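Local coordinates for heme oxygenase (Chlamydomonas reinhardtii, PDB 4RAJ), which probably catalyses the oxidative opening of heme to biliverdin with release of iron and carbon monoxide, and is captured here without heme, at residues A130-G133 and R134-A138; G154-I157 and V158-W161; W161-I165 and F166-D170. One frame throughout, in Å; residues are numbered along the deposited sequence.

Contact 1 of 3, residues A130-G133 and R134-A138; sequences ASLG and RSSPA
R134 folds back along the last turn of its helix, laying its guanidinium over the backbone of S131. CA of S131 lies 3.5 Å above the guanidinium plane, displaced from its centre toward the edge of the group, and NH1 passes CB of A130 at 3.7 Å. Bends at chi2 (144°) and chi3 (35°) turn the chain back toward the N-terminal side; its backbone N bonds A130 O.

With chi1 at 60°, OG of S135 sits between the backbone N and the carbonyl carbon, and from there it donates to S131 O at 2.8 Å. S135 N donates to the same oxygen at 3.0 Å, arriving from the opposite face of the carbonyl plane, so two bonds from one residue grip S131 O.

S136, the first residue past the helix, leaves helical phi and psi, yet its N still bonds L132 O at 2.9 Å. The S136 hydroxyl OG rests against CD2 of L132 at 3.7 Å, and CG of P137 meets G133 O.

Beyond this end of helix 120-135, L132 packs on L140 and H143 of helix 140-151, P137 touches V82 of helix 80-84, and K77 bonds G133 O.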
ATOM      1  N   ALA A 130       7.086   1.215  11.850  1.00 26.23           N
ATOM      2  CA  ALA A 130       7.792   2.199  12.668  1.00 26.61           C
ATOM      3  C   ALA A 130       9.139   1.641  13.113  1.00 35.62           C
ATOM      4  O   ALA A 130      10.157   2.344  13.098  1.00 35.85           O
ATOM      5  CB  ALA A 130       6.960   2.597  13.872  1.00 30.89           C
ATOM      6  N   SER A 131       9.138   0.368  13.492  1.00 27.94           N
ATOM      7  CA  SER A 131      10.348  -0.292  13.945  1.00 28.64           C
ATOM      8  C   SER A 131      11.366  -0.425  12.814  1.00 32.23           C
ATOM      9  O   SER A 131      12.563  -0.270  13.041  1.00 31.29           O
ATOM     10  CB  SER A 131      10.024  -1.666  14.525  1.00 31.93           C
ATOM     11  OG  SER A 131      11.163  -2.228  15.154  1.00 46.83           O
ATOM     12  N   LEU A 132      10.894  -0.726  11.606  1.00 27.32           N
ATOM     13  CA  LEU A 132      11.786  -0.787  10.463  1.00 28.85           C
ATOM     14  C   LEU A 132      12.391   0.580  10.210  1.00 34.67           C
ATOM     15  O   LEU A 132      13.569   0.689   9.888  1.00 34.76           O
ATOM     16  CB  LEU A 132      11.059  -1.282   9.211  1.00 26.18           C
ATOM     17  CG  LEU A 132      10.682  -2.755   9.111  1.00 28.40           C
ATOM     18  CD1 LEU A 132       9.942  -2.985   7.789  1.00 21.08           C
ATOM     19  CD2 LEU A 132      11.925  -3.664   9.218  1.00 24.65           C
ATOM     20  N   GLY A 133      11.584   1.624  10.378  1.00 27.01           N
ATOM     21  CA  GLY A 133      12.030   2.981  10.118  1.00 36.77           C
ATOM     22  C   GLY A 133      13.153   3.369  11.057  1.00 41.38           C
ATOM     23  O   GLY A 133      14.088   4.077  10.674  1.00 35.84           O
ATOM     24  N   ARG A 134      13.056   2.892  12.292  1.00 35.33           N
ATOM     25  CA  ARG A 134      14.060   3.182  13.305  1.00 38.64           C
ATOM     26  C   ARG A 134      15.340   2.387  13.088  1.00 38.37           C
ATOM     27  O   ARG A 134      16.424   2.960  13.060  1.00 51.30           O
ATOM     28  CB  ARG A 134      13.501   2.896  14.701  1.00 37.92           C
ATOM     29  CG  ARG A 134      13.131   4.140  15.502  1.00 48.73           C
ATOM     30  CD  ARG A 134      11.887   3.920  16.364  1.00 60.07           C
ATOM     31  NE  ARG A 134      11.798   2.562  16.902  1.00 64.95           N
ATOM     32  CZ  ARG A 134      10.667   1.863  16.977  1.00 65.65           C
ATOM     33  NH1 ARG A 134       9.528   2.394  16.552  1.00 52.12           N
ATOM     34  NH2 ARG A 134      10.670   0.634  17.475  1.00 67.14           N
ATOM     35  N   SER A 135      15.217   1.073  12.926  1.00 34.51           N
ATOM     36  CA  SER A 135      16.382   0.189  12.975  1.00 41.60           C
ATOM     37  C   SER A 135      16.938  -0.283  11.619  1.00 40.99           C
ATOM     38  O   SER A 135      18.133  -0.525  11.502  1.00 38.20           O
ATOM     39  CB  SER A 135      16.057  -1.031  13.844  1.00 47.03           C
ATOM     40  OG  SER A 135      14.956  -1.769  13.338  1.00 63.56           O
ATOM     41  N   SER A 136      16.100  -0.431  10.595  1.00 39.83           N
ATOM     42  CA  SER A 136      16.619  -0.836   9.281  1.00 33.92           C
ATOM     43  C   SER A 136      15.787  -0.269   8.139  1.00 29.61           C
ATOM     44  O   SER A 136      14.996  -0.986   7.524  1.00 29.39           O
ATOM     45  CB  SER A 136      16.673  -2.356   9.164  1.00 41.13           C
ATOM     46  OG  SER A 136      15.504  -2.940   9.698  1.00 51.55           O
ATOM     47  N   PRO A 137      15.976   1.021   7.846  1.00 30.91           N
ATOM     48  CA  PRO A 137      15.097   1.708   6.895  1.00 32.73           C
ATOM     49  C   PRO A 137      15.135   1.133   5.484  1.00 30.04           C
ATOM     50  O   PRO A 137      14.137   1.255   4.796  1.00 26.85           O
ATOM     51  CB  PRO A 137      15.619   3.148   6.909  1.00 33.08           C
ATOM     52  CG  PRO A 137      16.361   3.275   8.202  1.00 39.07           C
ATOM     53  CD  PRO A 137      16.968   1.933   8.441  1.00 32.94           C
ATOM     54  N   ALA A 138      16.231   0.517   5.053  1.00 23.79           N
ATOM     55  CA  ALA A 138      16.253  -0.065   3.712  1.00 27.53           C
ATOM     56  C   ALA A 138      15.125  -1.095   3.484  1.00 23.00           C
ATOM     57  O   ALA A 138      14.630  -1.233   2.357  1.00 23.09           O
ATOM     58  CB  ALA A 138      17.618  -0.708   3.435  1.00 25.80           C
TER

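Contact 2 of 3, residues G154-I157 and V158-W161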
ATOM      1  N   GLY A 154      -3.003  -3.082  -9.895  1.00 32.45           N
ATOM      2  CA  GLY A 154      -4.308  -3.684  -9.698  1.00 33.86           C
ATOM      3  C   GLY A 154      -5.307  -2.682  -9.157  1.00 34.52           C
ATOM      4  O   GLY A 154      -6.506  -2.787  -9.409  1.00 37.36           O
ATOM      5  N   GLY A 155      -4.805  -1.710  -8.398  1.00 32.08           N
ATOM      6  CA  GLY A 155      -5.630  -0.637  -7.857  1.00 26.00           C
ATOM      7  C   GLY A 155      -6.481   0.065  -8.909  1.00 36.24           C
ATOM      8  O   GLY A 155      -7.553   0.584  -8.592  1.00 32.64           O
ATOM      9  N   GLN A 156      -6.021   0.081 -10.161  1.00 32.60           N
ATOM     10  CA  GLN A 156      -6.775   0.739 -11.230  1.00 33.24           C
ATOM     11  C   GLN A 156      -8.077  -0.001 -11.531  1.00 32.15           C
ATOM     12  O   GLN A 156      -9.028   0.577 -12.062  1.00 32.94           O
ATOM     13  CB  GLN A 156      -5.930   0.855 -12.502  1.00 33.20           C
ATOM     14  CG  GLN A 156      -4.616   1.566 -12.282  1.00 34.09           C
ATOM     15  CD  GLN A 156      -4.794   2.898 -11.582  1.00 32.61           C
ATOM     16  OE1 GLN A 156      -5.308   3.854 -12.166  1.00 35.36           O
ATOM     17  NE2 GLN A 156      -4.374   2.967 -10.319  1.00 25.12           N
ATOM     18  N   ILE A 157      -8.117  -1.281 -11.188  1.00 32.83           N
ATOM     19  CA  ILE A 157      -9.319  -2.077 -11.403  1.00 38.25           C
ATOM     20  C   ILE A 157     -10.372  -1.751 -10.348  1.00 33.45           C
ATOM     21  O   ILE A 157     -11.549  -1.579 -10.665  1.00 35.48           O
ATOM     22  CB  ILE A 157      -9.008  -3.587 -11.382  1.00 48.77           C
ATOM     23  CG1 ILE A 157      -8.084  -3.950 -12.549  1.00 57.19           C
ATOM     24  CG2 ILE A 157     -10.286  -4.399 -11.459  1.00 44.17           C
ATOM     25  CD1 ILE A 157      -7.498  -5.348 -12.458  1.00 58.51           C
ATOM     26  N   VAL A 158      -9.948  -1.660  -9.091  1.00 30.02           N
ATOM     27  CA  VAL A 158     -10.836  -1.221  -8.018  1.00 23.48           C
ATOM     28  C   VAL A 158     -11.393   0.163  -8.336  1.00 23.51           C
ATOM     29  O   VAL A 158     -12.574   0.428  -8.157  1.00 24.92           O
ATOM     30  CB  VAL A 158     -10.097  -1.182  -6.658  1.00 27.35           C
ATOM     31  CG1 VAL A 158     -10.975  -0.572  -5.585  1.00 23.91           C
ATOM     32  CG2 VAL A 158      -9.662  -2.586  -6.257  1.00 32.74           C
ATOM     33  N   LYS A 159     -10.525   1.040  -8.824  1.00 21.03           N
ATOM     34  CA  LYS A 159     -10.916   2.397  -9.189  1.00 23.60           C
ATOM     35  C   LYS A 159     -12.039   2.407 -10.232  1.00 27.11           C
ATOM     36  O   LYS A 159     -13.038   3.125 -10.091  1.00 24.36           O
ATOM     37  CB  LYS A 159      -9.689   3.151  -9.709  1.00 28.49           C
ATOM     38  CG  LYS A 159      -9.975   4.344 -10.575  1.00 30.20           C
ATOM     39  CD  LYS A 159      -8.673   5.066 -10.839  1.00 30.00           C
ATOM     40  CE  LYS A 159      -8.757   5.920 -12.067  1.00 39.59           C
ATOM     41  NZ  LYS A 159      -7.583   6.826 -12.170  1.00 39.80           N
ATOM     42  N   ARG A 160     -11.878   1.589 -11.267  1.00 26.60           N
ATOM     43  CA  ARG A 160     -12.876   1.506 -12.331  1.00 28.84           C
ATOM     44  C   ARG A 160     -14.232   1.016 -11.820  1.00 28.00           C
ATOM     45  O   ARG A 160     -15.286   1.524 -12.243  1.00 27.10           O
ATOM     46  CB  ARG A 160     -12.376   0.595 -13.460  1.00 31.71           C
ATOM     47  CG  ARG A 160     -11.562   1.333 -14.521  1.00 39.51           C
ATOM     48  CD  ARG A 160     -10.797   0.368 -15.420  1.00 59.29           C
ATOM     49  NE  ARG A 160      -9.364   0.661 -15.421  1.00 75.42           N
ATOM     50  CZ  ARG A 160      -8.417  -0.184 -15.824  1.00 75.81           C
ATOM     51  NH1 ARG A 160      -8.746  -1.393 -16.261  1.00 78.95           N
ATOM     52  NH2 ARG A 160      -7.140   0.180 -15.783  1.00 70.10           N
ATOM     53  N   TRP A 161     -14.212   0.027 -10.931  1.00 22.23           N
ATOM     54  CA  TRP A 161     -15.441  -0.485 -10.329  1.00 23.72           C
ATOM     55  C   TRP A 161     -16.086   0.548  -9.418  1.00 23.13           C
ATOM     56  O   TRP A 161     -17.299   0.745  -9.468  1.00 24.51           O
ATOM     57  CB  TRP A 161     -15.178  -1.774  -9.538  1.00 23.55           C
ATOM     58  CG  TRP A 161     -15.266  -3.011 -10.361  1.00 28.64           C
ATOM     59  CD1 TRP A 161     -14.250  -3.865 -10.672  1.00 42.30           C
ATOM     60  CD2 TRP A 161     -16.439  -3.536 -10.992  1.00 29.30           C
ATOM     61  NE1 TRP A 161     -14.718  -4.890 -11.460  1.00 38.80           N
ATOM     62  CE2 TRP A 161     -16.059  -4.711 -11.668  1.00 36.27           C
ATOM     63  CE3 TRP A 161     -17.771  -3.118 -11.060  1.00 37.13           C
ATOM     64  CZ2 TRP A 161     -16.969  -5.481 -12.397  1.00 37.76           C
ATOM     65  CZ3 TRP A 161     -18.670  -3.879 -11.790  1.00 34.19           C
ATOM     66  CH2 TRP A 161     -18.265  -5.049 -12.445  1.00 41.72           C
TER
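Q156 and K159 lie side by side in the first turns of helix 155-165, just after G154 and G155; the glycine pair followed by glutamine is consistent with the glycine-rich kink of the distal helix known in heme oxygenases. Three i to i+4 backbone bonds define the turn: K159 N to G155 O at 3.0 Å, R160 N to Q156 O, and W161 N to I157 O.

The close-packed flank is that of Q156, V158 and K159, where the loop with F177 covers the helix. K159 runs out extended, CG anti to the backbone N (chi1 159°), and its CD passes OE1 of Q156 at 3.8 Å. K159 NZ forms a salt bridge with OD1 of D178 in that loop; Q156 NE2 donates to F177 O there and to M151 O at the end of helix 140-151. An alanine in place of K159 would probably leave D178 without its charged mate and uncover the OE1 side of Q156. V158 touches F177.

I157, R160 and W161 form the exposed flank. There R160 bends back over Q156, bringing NH2 to 3.6 Å from the Q156 CB. The apolar touch on this flank is slight, with I157 CG2 standing 4.1 Å from CD1 of the W161 indole.

Contact 3 of 3, residues W161-I165 and F166-D170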
ATOM      1  N   TRP A 161     -14.212   0.027 -10.931  1.00 22.23           N
ATOM      2  CA  TRP A 161     -15.441  -0.485 -10.329  1.00 23.72           C
ATOM      3  C   TRP A 161     -16.086   0.548  -9.418  1.00 23.13           C
ATOM      4  O   TRP A 161     -17.299   0.745  -9.468  1.00 24.51           O
ATOM      5  CB  TRP A 161     -15.178  -1.774  -9.538  1.00 23.55           C
ATOM      6  CG  TRP A 161     -15.266  -3.011 -10.361  1.00 28.64           C
ATOM      7  CD1 TRP A 161     -14.250  -3.865 -10.672  1.00 42.30           C
ATOM      8  CD2 TRP A 161     -16.439  -3.536 -10.992  1.00 29.30           C
ATOM      9  NE1 TRP A 161     -14.718  -4.890 -11.460  1.00 38.80           N
ATOM     10  CE2 TRP A 161     -16.059  -4.711 -11.668  1.00 36.27           C
ATOM     11  CE3 TRP A 161     -17.771  -3.118 -11.060  1.00 37.13           C
ATOM     12  CZ2 TRP A 161     -16.969  -5.481 -12.397  1.00 37.76           C
ATOM     13  CZ3 TRP A 161     -18.670  -3.879 -11.790  1.00 34.19           C
ATOM     14  CH2 TRP A 161     -18.265  -5.049 -12.445  1.00 41.72           C
ATOM     15  N   ALA A 162     -15.289   1.209  -8.587  1.00 19.78           N
ATOM     16  CA  ALA A 162     -15.829   2.261  -7.724  1.00 21.69           C
ATOM     17  C   ALA A 162     -16.548   3.328  -8.543  1.00 27.67           C
ATOM     18  O   ALA A 162     -17.665   3.744  -8.206  1.00 22.52           O
ATOM     19  CB  ALA A 162     -14.714   2.899  -6.885  1.00 19.06           C
ATOM     20  N   ARG A 163     -15.913   3.769  -9.629  1.00 24.91           N
ATOM     21  CA  ARG A 163     -16.498   4.824 -10.446  1.00 25.08           C
ATOM     22  C   ARG A 163     -17.803   4.354 -11.101  1.00 24.38           C
ATOM     23  O   ARG A 163     -18.769   5.110 -11.193  1.00 27.45           O
ATOM     24  CB  ARG A 163     -15.499   5.299 -11.504  1.00 21.92           C
ATOM     25  CG  ARG A 163     -16.041   6.370 -12.444  1.00 28.78           C
ATOM     26  CD  ARG A 163     -14.965   7.381 -12.839  1.00 37.99           C
ATOM     27  NE  ARG A 163     -14.600   8.259 -11.726  1.00 30.13           N
ATOM     28  CZ  ARG A 163     -13.456   8.201 -11.059  1.00 29.21           C
ATOM     29  NH1 ARG A 163     -13.243   9.046 -10.053  1.00 27.44           N
ATOM     30  NH2 ARG A 163     -12.524   7.308 -11.387  1.00 28.34           N
ATOM     31  N   LYS A 164     -17.836   3.096 -11.522  1.00 24.01           N
ATOM     32  CA  LYS A 164     -19.019   2.543 -12.172  1.00 27.73           C
ATOM     33  C   LYS A 164     -20.181   2.380 -11.188  1.00 29.56           C
ATOM     34  O   LYS A 164     -21.289   2.851 -11.429  1.00 26.57           O
ATOM     35  CB  LYS A 164     -18.687   1.192 -12.818  1.00 28.50           C
ATOM     36  CG  LYS A 164     -19.820   0.611 -13.660  1.00 39.48           C
ATOM     37  CD  LYS A 164     -19.433  -0.733 -14.248  1.00 48.10           C
ATOM     38  CE  LYS A 164     -20.289  -1.079 -15.462  1.00 59.88           C
ATOM     39  NZ  LYS A 164     -19.842  -0.335 -16.677  1.00 60.40           N
ATOM     40  N   ILE A 165     -19.921   1.715 -10.075  1.00 27.38           N
ATOM     41  CA  ILE A 165     -20.976   1.373  -9.135  1.00 26.55           C
ATOM     42  C   ILE A 165     -21.469   2.585  -8.342  1.00 29.52           C
ATOM     43  O   ILE A 165     -22.671   2.728  -8.098  1.00 29.67           O
ATOM     44  CB  ILE A 165     -20.505   0.266  -8.180  1.00 28.57           C
ATOM     45  CG1 ILE A 165     -20.243  -1.016  -8.977  1.00 31.73           C
ATOM     46  CG2 ILE A 165     -21.535   0.011  -7.087  1.00 29.62           C
ATOM     47  CD1 ILE A 165     -19.764  -2.180  -8.146  1.00 34.13           C
ATOM     48  N   PHE A 166     -20.549   3.467  -7.962  1.00 26.32           N
ATOM     49  CA  PHE A 166     -20.915   4.630  -7.162  1.00 26.91           C
ATOM     50  C   PHE A 166     -21.250   5.831  -8.025  1.00 31.85           C
ATOM     51  O   PHE A 166     -21.537   6.900  -7.498  1.00 30.81           O
ATOM     52  CB  PHE A 166     -19.795   5.007  -6.197  1.00 24.27           C
ATOM     53  CG  PHE A 166     -19.512   3.958  -5.155  1.00 26.58           C
ATOM     54  CD1 PHE A 166     -20.528   3.151  -4.662  1.00 23.85           C
ATOM     55  CD2 PHE A 166     -18.226   3.783  -4.672  1.00 26.55           C
ATOM     56  CE1 PHE A 166     -20.274   2.186  -3.706  1.00 30.44           C
ATOM     57  CE2 PHE A 166     -17.959   2.815  -3.713  1.00 24.42           C
ATOM     58  CZ  PHE A 166     -18.986   2.013  -3.231  1.00 28.13           C
ATOM     59  N   GLN A 167     -21.181   5.649  -9.342  1.00 28.09           N
ATOM     60  CA  GLN A 167     -21.460   6.712 -10.314  1.00 30.14           C
ATOM     61  C   GLN A 167     -20.685   7.985 -10.011  1.00 40.06           C
ATOM     62  O   GLN A 167     -21.259   9.073  -9.902  1.00 34.05           O
ATOM     63  CB  GLN A 167     -22.960   7.011 -10.361  1.00 35.41           C
ATOM     64  CG  GLN A 167     -23.783   5.842 -10.829  1.00 42.79           C
ATOM     65  CD  GLN A 167     -25.262   6.157 -10.838  1.00 58.81           C
ATOM     66  OE1 GLN A 167     -25.674   7.264 -11.193  1.00 67.29           O
ATOM     67  NE2 GLN A 167     -26.070   5.189 -10.437  1.00 58.29           N
ATOM     68  N   LEU A 168     -19.375   7.840  -9.875  1.00 31.42           N
ATOM     69  CA  LEU A 168     -18.523   8.954  -9.482  1.00 29.75           C
ATOM     70  C   LEU A 168     -18.204   9.896 -10.632  1.00 35.12           C
ATOM     71  O   LEU A 168     -17.967   9.446 -11.752  1.00 40.86           O
ATOM     72  CB  LEU A 168     -17.213   8.424  -8.899  1.00 28.94           C
ATOM     73  CG  LEU A 168     -17.304   7.490  -7.697  1.00 27.55           C
ATOM     74  CD1 LEU A 168     -15.918   6.930  -7.382  1.00 26.73           C
ATOM     75  CD2 LEU A 168     -17.886   8.218  -6.491  1.00 24.44           C
ATOM     76  N   PRO A 169     -18.157  11.210 -10.347  1.00 44.71           N
ATOM     77  CA  PRO A 169     -17.522  12.172 -11.261  1.00 44.00           C
ATOM     78  C   PRO A 169     -16.083  11.757 -11.570  1.00 41.19           C
ATOM     79  O   PRO A 169     -15.471  11.016 -10.800  1.00 32.18           O
ATOM     80  CB  PRO A 169     -17.550  13.488 -10.479  1.00 41.52           C
ATOM     81  CG  PRO A 169     -18.603  13.306  -9.441  1.00 43.46           C
ATOM     82  CD  PRO A 169     -18.642  11.848  -9.110  1.00 37.62           C
ATOM     83  N   ASP A 170     -15.532  12.230 -12.676  1.00 40.36           N
ATOM     84  CA  ASP A 170     -14.234  11.728 -13.108  1.00 46.44           C
ATOM     85  C   ASP A 170     -13.075  12.168 -12.206  1.00 48.20           C
ATOM     86  O   ASP A 170     -11.988  11.600 -12.278  1.00 52.36           O
ATOM     87  CB  ASP A 170     -13.960  12.158 -14.553  1.00 68.42           C
ATOM     88  CG  ASP A 170     -13.075  11.170 -15.296  1.00 81.42           C
ATOM     89  OD1 ASP A 170     -12.906  10.035 -14.799  1.00 82.49           O
ATOM     90  OD2 ASP A 170     -12.556  11.521 -16.380  1.00 86.37           O
TER
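R163 reaches forward past the end of its helix and takes hold of the carbonyl of P169. NE and NH1 both donate to P169 O, at 3.0 and 3.1 Å, a side-on grip by two nitrogens on one acceptor. The oxygen is tilted about 16° from the guanidinium plane. Measured from the carbonyl, NH1 lies in its plane whereas NE stands 51° above it. D170 O lies over one face of the guanidinium and L168 CD1 over the other. The D170 carboxylate adds only a long charge pairing, OD1 to R163 NE at 3.9 Å, and since OD1 is well out of the guanidinium plane and D170 is poorly ordered, it carries little weight.

Two features position the arginine. Its CG is anti to the backbone N (chi1 178°), and bends at chi2 and chi3 then bring the head round to the loop, where NH1 also bonds OG1 of T174. The loop, in turn, is placed by a Schellman motif: L168 N donates to R163 O at 3.1 Å, in the carbonyl plane on a lone pair, Q167 N makes a weak bond to K164 O, and Q167, the first residue past the helix to leave helical angles, takes the positive phi of the C' position. One step earlier, F166 N closes a normal helical bond to A162 O at 2.9 Å.

The reversal turns L168 toward the helix, so that its CD1 meets CB of A162 at 4.2 Å. CD2 of F166 approaches the same methyl, also at 4.2 Å. Farther out, this end of helix 155-165 leans on helix 50-76: Y53 touches A162 and makes an edge-to-face contact with the F166 ring, K50 borders F166, and T174 of the following loop packs against A162 and L168.

In the fold
Contacts 2 and 3 sit at successive levels of helix 155-165: they share W161, their centres are 10 Å apart, and one covers the helix start and the other its C-terminal cap. T174 links them from outside, touching K159 in contact 2 and bonding R163 in contact 3. Contact 1 lies across the chain's centre, 31 Å from contact 2 and 38 Å from contact 3 between centres. Helix 140-151 lies between contact 1 and contact 2 in the sequence; it packs on L132 near its start and lends T146, Q147 and A150 to the pocket of the bound glycol ether. The V158 side chain lies about 5 Å from that ligand; the molecule probably came from the crystallisation liquor.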